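Local coordinates for enoyl-CoA hydratase carB homologue (Streptomyces cattleya, PDB 5O34), which probably acts as a crotonase-superfamily lyase in thienamycin biosynthesis, as a homologue of the carbapenem-pathway enzyme CarB, at residues C161-G166 against L219-V224; V153-S158 against A170-P175; I138-I143 against A247-R252. All blocks are in the same frame, centred on the assembly; numbering follows the deposited sequence.

All three contacts lie largely in the buried part of one crotonase fold. Contacts 1 and 3 reach the same mixed sheet through its neighbouring strands 163-167 and 142-146. They meet at D162, whose OD2 bridges to R252 NE and accepts from the V142 backbone, and both also touch the second subunit. Contact 1 is mostly polar strand pairing enriched by an aromatic stack; contact 3, farther from the chain centre, has its one hydrogen bond from an arginine and a partly exposed flank. Contact 2 belongs to helix 152-158 and the smaller sheet and is van der Waals packing without a hydrogen bond across it. It abuts contact 1, with L172 against L219, but does not touch contact 3.

Contact 1 of 3, residues C161-G166 against L219-V224; sequences CDYRLG and LLHETV
Y163 swings its ring away from its own backbone N (chi1 -153°), while H221 keeps CG beside its N, and the two rings thereby meet in an offset stack, with centroids 4.9 Å apart and planes 27° from parallel. The stack decorates a parallel strand pair at one margin of the main crotonase-fold sheet, where strand 222-224 lies beside strand 163-167. The fit is reciprocal: H221 CB sits over the centre of the Y163 ring, 3.5 Å from its centroid, and Y163 CA lies over a face of the imidazole as a second CH-pi contact. The R164 guanidinium turns a face to H221 CE1 as well. R164 NE donates to L219 O at 2.8 Å, the oxygen lying in the guanidinium plane although the donor stands above the carbonyl plane, and weak bonds from NH1 to S158 O and NH2 to G218 O add to the hold. Beyond the rings, Y163 OH donates to E222 OE1 (2.9 Å), which accepts with the lone pair turned away from OE2. OE2 itself is taken by a salt bridge to R232, so both carboxylate oxygens are held. L165 runs alongside E222, its CD1 against the aliphatic part and carboxyl carbon of that chain. H221 looks across the trimer too: NE2 bonds to Q200 of the second subunit, and its carbonyl accepts from R201 of that subunit. Backbone bonds then zip the strands together. R164 O takes H221 N at 2.9 Å and, weakly, E222 N; V224 N reaches G166 O at 3.0 Å; and G166 N points almost straight at E222 O, 3.0 Å away with an N-H...O angle of 175°.

Contact 2 of 3, residues V153-S158 against A170-P175; sequences VGLQIS and ARLVMP
L155 and L172 cross at about a right angle, the end of the helical leucine pressing on the flank of the strand residue, with L155 CD1 3.8 Å from L172 CG. L155 directs its CB at the strand and continues outward with CG opposite the backbone N (chi1 180°), and its two methyls go to different partners. CD1 takes L172, whereas CD2 settles on the backbone beyond it, 3.5 Å from V173 O, and also meets M174 CG at 4.0 Å. A second such crossing pairs Q156, the next residue of the helix, with M174, two residues past L172. There M174 bends at its second torsion (chi2 -56°), so that the thioether doubles back to the helix and CE comes within 3.6 Å of Q156 CG. No hydrogen bond links the segments, and the join is van der Waals packing between a helix, the short strand 171-173 and the loop residue that follows it. Within the helix, S158 OG donates to L155 O at 2.7 Å, in the carbonyl plane and on a lone pair, a side-chain bond that returns to the preceding turn. In crotonases the N-terminus of the corresponding helix faces the thioester carbonyl of the acyl-CoA, and this helix probably does likewise. Strand 171-173 runs parallel to strand 149-151, which leads into that helix, and antiparallel to strand 209-210. Helix 184-194 closes over Q156 and M174 through F185, M189 and L190, while L172 leans on L219 and the far side of helix 152-158 packs on helix 120-137.

Contact 3 of 3, residues I138-I143 against A247-R252; sequences ISKPVI and AVQSTR
P141 and V248 form the tight part of this contact, crossing at about a right angle with P141 CG and V248 CG1 only 3.3 Å apart. Here the turn that feeds strand 142-146 of the crotonase fold meets helix 245-249 and the residues after it. R252 fills the rest of the buried side. Its chain bends at the second torsion (chi2 -100°) and carries the guanidinium in among the carbonyls of 138-143. NH1 donates to I138 O at 2.8 Å, tilted from the carbonyl plane, and K140 O lies 3.4 Å above a guanidinium face without bonding to NE. The group is held from other directions too: NE makes a salt bridge with D162, NH2 bonds to V135 O and touches V142 CG2. Toward partly exposed S139 and Q249 the segments meet without hydrogen bonds. S139 O takes a CA-H...O contact from Q249 CA (3.4 Å), and the extended Q249 lays OE1 near CD of buried K140 at 3.6 Å. The polar ends there turn to other partners, S139 OG to D85 and K140 NZ to the carbonyls of V90 and L84. V248 O accepts from both T251 N and R252 N. At that turn, T251 OG1, which also accepts a hydrogen bond from C183 N of the second subunit, donates to A247 O at 2.8 Å, nearly in line with the carbonyl bond.

Contact 1 of 3, residues C161-G166 against L219-V224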
loop_
_atom_site.group_PDB
_atom_site.type_symbol
_atom_site.label_atom_id
_atom_site.label_comp_id
_atom_site.label_asym_id
_atom_site.label_seq_id
_atom_site.Cartn_x
_atom_site.Cartn_y
_atom_site.Cartn_z
ATOM N N CYS A 161 -3.869 15.682 -2.155
ATOM C CA CYS A 161 -2.780 16.531 -1.654
ATOM C C CYS A 161 -1.592 15.692 -1.163
ATOM O O CYS A 161 -1.770 14.547 -0.741
ATOM C CB CYS A 161 -3.282 17.484 -0.567
ATOM S SG CYS A 161 -4.713 18.485 -1.058
ATOM N N ASP A 162 -0.385 16.273 -1.210
ATOM C CA ASP A 162 0.867 15.629 -0.811
ATOM C C ASP A 162 1.089 15.536 0.692
ATOM O O ASP A 162 1.965 14.782 1.107
ATOM C CB ASP A 162 2.058 16.360 -1.437
ATOM C CG ASP A 162 1.888 16.587 -2.914
ATOM O OD1 ASP A 162 2.261 15.685 -3.698
ATOM O OD2 ASP A 162 1.293 17.620 -3.284
ATOM N N TYR A 163 0.363 16.329 1.503
ATOM C CA TYR A 163 0.546 16.349 2.953
ATOM C C TYR A 163 -0.734 16.791 3.622
ATOM O O TYR A 163 -1.226 17.884 3.364
ATOM C CB TYR A 163 1.716 17.280 3.340
ATOM C CG TYR A 163 2.428 16.943 4.640
ATOM C CD1 TYR A 163 3.681 16.330 4.636
ATOM C CD2 TYR A 163 1.892 17.321 5.871
ATOM C CE1 TYR A 163 4.366 16.069 5.827
ATOM C CE2 TYR A 163 2.564 17.056 7.066
ATOM C CZ TYR A 163 3.802 16.436 7.039
ATOM O OH TYR A 163 4.461 16.189 8.220
ATOM N N ARG A 164 -1.292 15.922 4.461
ATOM C CA ARG A 164 -2.505 16.224 5.203
ATOM C C ARG A 164 -2.141 16.461 6.661
ATOM O O ARG A 164 -1.613 15.576 7.339
ATOM C CB ARG A 164 -3.550 15.115 5.035
ATOM C CG ARG A 164 -4.039 14.985 3.596
ATOM C CD ARG A 164 -4.909 13.763 3.378
ATOM N NE ARG A 164 -4.168 12.505 3.488
ATOM C CZ ARG A 164 -3.446 11.957 2.517
ATOM N NH1 ARG A 164 -3.327 12.568 1.343
ATOM N NH2 ARG A 164 -2.831 10.801 2.713
ATOM N N LEU A 165 -2.360 17.690 7.110
ATOM C CA LEU A 165 -2.093 18.119 8.470
ATOM C C LEU A 165 -3.420 18.248 9.188
ATOM O O LEU A 165 -4.304 18.993 8.751
ATOM C CB LEU A 165 -1.328 19.438 8.446
ATOM C CG LEU A 165 -0.877 20.024 9.780
ATOM C CD1 LEU A 165 0.176 19.152 10.457
ATOM C CD2 LEU A 165 -0.327 21.399 9.572
ATOM N N GLY A 166 -3.570 17.471 10.251
ATOM C CA GLY A 166 -4.798 17.463 11.021
ATOM C C GLY A 166 -4.647 18.030 12.415
ATOM O O GLY A 166 -3.598 17.871 13.047
ATOM N N LEU A 219 -3.774 8.247 6.965
ATOM C CA LEU A 219 -4.762 9.188 6.445
ATOM C C LEU A 219 -4.357 10.639 6.710
ATOM O O LEU A 219 -4.785 11.544 5.990
ATOM C CB LEU A 219 -6.137 8.870 7.007
ATOM C CG LEU A 219 -6.713 7.517 6.595
ATOM C CD1 LEU A 219 -7.892 7.164 7.451
ATOM C CD2 LEU A 219 -7.087 7.507 5.135
ATOM N N LEU A 220 -3.525 10.852 7.746
ATOM C CA LEU A 220 -2.901 12.134 8.090
ATOM C C LEU A 220 -1.402 11.907 8.085
ATOM O O LEU A 220 -0.941 10.841 8.489
ATOM C CB LEU A 220 -3.337 12.664 9.468
ATOM C CG LEU A 220 -4.801 13.086 9.644
ATOM C CD1 LEU A 220 -5.048 13.548 11.057
ATOM C CD2 LEU A 220 -5.225 14.166 8.647
ATOM N N HIS A 221 -0.643 12.883 7.573
ATOM C CA HIS A 221 0.816 12.811 7.542
ATOM C C HIS A 221 1.340 13.291 8.887
ATOM O O HIS A 221 2.426 12.903 9.310
ATOM C CB HIS A 221 1.378 13.704 6.426
ATOM C CG HIS A 221 1.101 13.201 5.042
ATOM N ND1 HIS A 221 -0.192 13.118 4.542
ATOM C CD2 HIS A 221 1.963 12.794 4.085
ATOM C CE1 HIS A 221 -0.074 12.648 3.313
ATOM N NE2 HIS A 221 1.201 12.444 2.992
ATOM N N GLU A 222 0.565 14.168 9.547
ATOM C CA GLU A 222 0.945 14.777 10.810
ATOM C C GLU A 222 -0.278 15.303 11.544
ATOM O O GLU A 222 -1.274 15.682 10.922
ATOM C CB GLU A 222 1.951 15.915 10.550
ATOM C CG GLU A 222 2.538 16.577 11.794
ATOM C CD GLU A 222 3.407 17.798 11.545
ATOM O OE1 GLU A 222 3.952 17.935 10.427
ATOM O OE2 GLU A 222 3.581 18.598 12.492
ATOM N N THR A 223 -0.181 15.312 12.882
ATOM C CA THR A 223 -1.173 15.856 13.805
ATOM C C THR A 223 -0.527 16.988 14.618
ATOM O O THR A 223 0.677 16.955 14.891
ATOM C CB THR A 223 -1.757 14.785 14.750
ATOM O OG1 THR A 223 -0.707 14.178 15.508
ATOM C CG2 THR A 223 -2.585 13.741 14.022
ATOM N N VAL A 224 -1.342 17.978 15.001
ATOM C CA VAL A 224 -0.975 19.123 15.848
ATOM C C VAL A 224 -2.182 19.516 16.684
ATOM O O VAL A 224 -3.312 19.147 16.352
ATOM C CB VAL A 224 -0.456 20.368 15.069
ATOM C CG1 VAL A 224 0.983 20.193 14.598
ATOM C CG2 VAL A 224 -1.383 20.758 13.923
#

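Contact 2 of 3, residues V153-S158 against A170-P175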
loop_
_atom_site.group_PDB
_atom_site.type_symbol
_atom_site.label_atom_id
_atom_site.label_comp_id
_atom_site.label_asym_id
_atom_site.label_seq_id
_atom_site.Cartn_x
_atom_site.Cartn_y
_atom_site.Cartn_z
ATOM N N VAL A 153 -16.560 13.751 -0.315
ATOM C CA VAL A 153 -15.871 14.576 -1.318
ATOM C C VAL A 153 -14.799 15.457 -0.665
ATOM O O VAL A 153 -13.721 15.635 -1.245
ATOM C CB VAL A 153 -16.875 15.373 -2.214
ATOM C CG1 VAL A 153 -16.161 16.346 -3.153
ATOM C CG2 VAL A 153 -17.758 14.417 -3.022
ATOM N N GLY A 154 -15.084 15.944 0.546
ATOM C CA GLY A 154 -14.158 16.752 1.335
ATOM C C GLY A 154 -12.886 15.985 1.633
ATOM O O GLY A 154 -11.782 16.466 1.350
ATOM N N LEU A 155 -13.044 14.755 2.152
ATOM C CA LEU A 155 -11.929 13.842 2.420
ATOM C C LEU A 155 -11.205 13.465 1.109
ATOM O O LEU A 155 -9.974 13.460 1.079
ATOM C CB LEU A 155 -12.422 12.582 3.174
ATOM C CG LEU A 155 -11.394 11.492 3.547
ATOM C CD1 LEU A 155 -10.147 12.069 4.226
ATOM C CD2 LEU A 155 -12.041 10.434 4.416
ATOM N N GLN A 156 -11.966 13.213 0.024
ATOM C CA GLN A 156 -11.416 12.864 -1.297
ATOM C C GLN A 156 -10.470 13.932 -1.870
ATOM O O GLN A 156 -9.418 13.585 -2.412
ATOM C CB GLN A 156 -12.538 12.511 -2.281
ATOM C CG GLN A 156 -13.098 11.099 -2.059
ATOM C CD GLN A 156 -14.465 10.842 -2.637
ATOM O OE1 GLN A 156 -15.272 10.110 -2.048
ATOM N NE2 GLN A 156 -14.751 11.392 -3.814
ATOM N N ILE A 157 -10.800 15.225 -1.689
ATOM C CA ILE A 157 -9.947 16.350 -2.123
ATOM C C ILE A 157 -8.623 16.304 -1.354
ATOM O O ILE A 157 -7.558 16.408 -1.969
ATOM C CB ILE A 157 -10.679 17.724 -1.979
ATOM C CG1 ILE A 157 -11.902 17.793 -2.934
ATOM C CG2 ILE A 157 -9.719 18.915 -2.239
ATOM C CD1 ILE A 157 -13.000 18.823 -2.558
ATOM N N SER A 158 -8.690 16.102 -0.022
ATOM C CA SER A 158 -7.502 16.026 0.841
ATOM C C SER A 158 -6.590 14.861 0.431
ATOM O O SER A 158 -5.364 15.026 0.402
ATOM C CB SER A 158 -7.897 15.953 2.316
ATOM O OG SER A 158 -8.160 14.634 2.771
ATOM N N ALA A 170 -9.738 16.972 14.098
ATOM C CA ALA A 170 -9.966 16.380 12.779
ATOM C C ALA A 170 -10.591 14.998 12.914
ATOM O O ALA A 170 -10.141 14.182 13.719
ATOM C CB ALA A 170 -8.666 16.310 11.983
ATOM N N ARG A 171 -11.691 14.780 12.184
ATOM C CA ARG A 171 -12.426 13.519 12.157
ATOM C C ARG A 171 -12.678 13.153 10.689
ATOM O O ARG A 171 -13.195 13.967 9.927
ATOM C CB ARG A 171 -13.700 13.589 13.024
ATOM C CG ARG A 171 -13.358 13.650 14.518
ATOM C CD ARG A 171 -14.552 13.711 15.453
ATOM N NE ARG A 171 -15.211 12.410 15.592
ATOM C CZ ARG A 171 -14.831 11.444 16.428
ATOM N NH1 ARG A 171 -13.772 11.610 17.214
ATOM N NH2 ARG A 171 -15.500 10.299 16.475
ATOM N N LEU A 172 -12.202 11.970 10.269
ATOM C CA LEU A 172 -12.266 11.512 8.871
ATOM C C LEU A 172 -13.343 10.432 8.676
ATOM O O LEU A 172 -13.411 9.503 9.478
ATOM C CB LEU A 172 -10.865 11.008 8.462
ATOM C CG LEU A 172 -9.802 12.046 8.002
ATOM C CD1 LEU A 172 -9.625 13.221 8.954
ATOM C CD2 LEU A 172 -8.468 11.405 7.849
ATOM N N VAL A 173 -14.221 10.585 7.652
ATOM C CA VAL A 173 -15.325 9.664 7.397
ATOM C C VAL A 173 -15.528 9.484 5.899
ATOM O O VAL A 173 -15.428 10.424 5.112
ATOM C CB VAL A 173 -16.677 10.112 8.070
ATOM C CG1 VAL A 173 -17.512 8.921 8.538
ATOM C CG2 VAL A 173 -16.466 11.106 9.216
ATOM N N MET A 174 -15.894 8.239 5.540
ATOM C CA MET A 174 -16.297 7.846 4.200
ATOM C C MET A 174 -17.669 7.156 4.389
ATOM O O MET A 174 -17.724 5.938 4.307
ATOM C CB MET A 174 -15.285 6.890 3.525
ATOM C CG MET A 174 -14.258 7.590 2.682
ATOM S SD MET A 174 -14.884 8.654 1.399
ATOM C CE MET A 174 -13.486 9.057 0.823
ATOM N N PRO A 175 -18.751 7.904 4.779
ATOM C CA PRO A 175 -20.073 7.267 4.984
ATOM C C PRO A 175 -20.961 6.988 3.741
ATOM O O PRO A 175 -22.132 6.647 3.921
ATOM C CB PRO A 175 -20.765 8.249 5.936
ATOM C CG PRO A 175 -20.266 9.571 5.506
ATOM C CD PRO A 175 -18.856 9.378 4.938
#

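Contact 3 of 3, residues I138-I143 against A247-R252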
loop_
_atom_site.group_PDB
_atom_site.type_symbol
_atom_site.label_atom_id
_atom_site.label_comp_id
_atom_site.label_asym_id
_atom_site.label_seq_id
_atom_site.Cartn_x
_atom_site.Cartn_y
_atom_site.Cartn_z
ATOM N N ILE A 138 -0.798 18.737 -10.914
ATOM C CA ILE A 138 -0.018 19.996 -10.932
ATOM C C ILE A 138 1.411 19.766 -10.400
ATOM O O ILE A 138 1.633 18.825 -9.635
ATOM C CB ILE A 138 -0.719 21.226 -10.263
ATOM C CG1 ILE A 138 -0.972 21.037 -8.742
ATOM C CG2 ILE A 138 -2.011 21.622 -11.001
ATOM C CD1 ILE A 138 -0.797 22.358 -7.933
ATOM N N SER A 139 2.379 20.581 -10.849
ATOM C CA SER A 139 3.781 20.432 -10.457
ATOM C C SER A 139 4.105 20.947 -9.032
ATOM O O SER A 139 5.163 20.615 -8.495
ATOM C CB SER A 139 4.698 21.074 -11.496
ATOM O OG SER A 139 4.761 22.483 -11.337
ATOM N N LYS A 140 3.199 21.745 -8.436
ATOM C CA LYS A 140 3.377 22.331 -7.103
ATOM C C LYS A 140 2.839 21.423 -5.983
ATOM O O LYS A 140 1.705 20.940 -6.101
ATOM C CB LYS A 140 2.665 23.711 -7.005
ATOM C CG LYS A 140 2.778 24.631 -8.230
ATOM C CD LYS A 140 4.171 25.234 -8.379
ATOM C CE LYS A 140 4.354 25.904 -9.713
ATOM N NZ LYS A 140 4.043 27.345 -9.629
ATOM N N PRO A 141 3.570 21.261 -4.849
ATOM C CA PRO A 141 3.025 20.473 -3.733
ATOM C C PRO A 141 1.850 21.196 -3.092
ATOM O O PRO A 141 1.817 22.425 -3.054
ATOM C CB PRO A 141 4.196 20.369 -2.747
ATOM C CG PRO A 141 5.383 20.752 -3.512
ATOM C CD PRO A 141 4.919 21.755 -4.522
ATOM N N VAL A 142 0.876 20.422 -2.617
ATOM C CA VAL A 142 -0.339 20.939 -1.995
ATOM C C VAL A 142 -0.451 20.363 -0.587
ATOM O O VAL A 142 -0.366 19.149 -0.410
ATOM C CB VAL A 142 -1.605 20.632 -2.851
ATOM C CG1 VAL A 142 -2.832 21.354 -2.305
ATOM C CG2 VAL A 142 -1.384 20.988 -4.322
ATOM N N ILE A 143 -0.655 21.239 0.409
ATOM C CA ILE A 143 -0.826 20.855 1.810
ATOM C C ILE A 143 -2.277 21.053 2.188
ATOM O O ILE A 143 -2.788 22.144 2.015
ATOM C CB ILE A 143 0.104 21.658 2.765
ATOM C CG1 ILE A 143 1.589 21.441 2.434
ATOM C CG2 ILE A 143 -0.195 21.347 4.248
ATOM C CD1 ILE A 143 2.502 22.503 3.034
ATOM N N ALA A 247 13.774 20.938 -8.519
ATOM C CA ALA A 247 13.888 19.660 -7.810
ATOM C C ALA A 247 12.521 19.085 -7.388
ATOM O O ALA A 247 12.240 17.916 -7.652
ATOM C CB ALA A 247 14.775 19.829 -6.586
ATOM N N VAL A 248 11.686 19.916 -6.755
ATOM C CA VAL A 248 10.361 19.560 -6.257
ATOM C C VAL A 248 9.362 19.379 -7.415
ATOM O O VAL A 248 8.610 18.402 -7.435
ATOM C CB VAL A 248 9.873 20.615 -5.210
ATOM C CG1 VAL A 248 8.420 20.412 -4.842
ATOM C CG2 VAL A 248 10.735 20.599 -3.948
ATOM N N GLN A 249 9.369 20.321 -8.371
ATOM C CA GLN A 249 8.445 20.379 -9.504
ATOM C C GLN A 249 8.737 19.364 -10.617
ATOM O O GLN A 249 7.842 19.098 -11.414
ATOM C CB GLN A 249 8.350 21.809 -10.049
ATOM C CG GLN A 249 7.697 22.765 -9.029
ATOM C CD GLN A 249 7.792 24.244 -9.336
ATOM O OE1 GLN A 249 7.723 25.084 -8.436
ATOM N NE2 GLN A 249 7.885 24.608 -10.605
ATOM N N SER A 250 9.945 18.771 -10.656
ATOM C CA SER A 250 10.281 17.719 -11.624
ATOM C C SER A 250 9.980 16.340 -11.003
ATOM O O SER A 250 10.116 15.323 -11.686
ATOM C CB SER A 250 11.756 17.780 -12.016
ATOM O OG SER A 250 12.108 19.012 -12.623
ATOM N N THR A 251 9.600 16.308 -9.705
ATOM C CA THR A 251 9.319 15.086 -8.939
ATOM C C THR A 251 7.816 14.873 -8.710
ATOM O O THR A 251 7.296 13.816 -9.064
ATOM C CB THR A 251 10.136 15.075 -7.619
ATOM O OG1 THR A 251 11.530 15.182 -7.916
ATOM C CG2 THR A 251 9.905 13.816 -6.797
ATOM N N ARG A 252 7.140 15.869 -8.104
ATOM C CA ARG A 252 5.718 15.859 -7.751
ATOM C C ARG A 252 4.797 15.312 -8.873
ATOM O O ARG A 252 4.030 14.382 -8.592
ATOM C CB ARG A 252 5.270 17.257 -7.275
ATOM C CG ARG A 252 4.116 17.255 -6.280
ATOM C CD ARG A 252 2.800 17.554 -6.952
ATOM N NE ARG A 252 1.690 17.487 -6.009
ATOM C CZ ARG A 252 0.408 17.579 -6.343
ATOM N NH1 ARG A 252 0.055 17.754 -7.610
ATOM N NH2 ARG A 252 -0.532 17.498 -5.413
#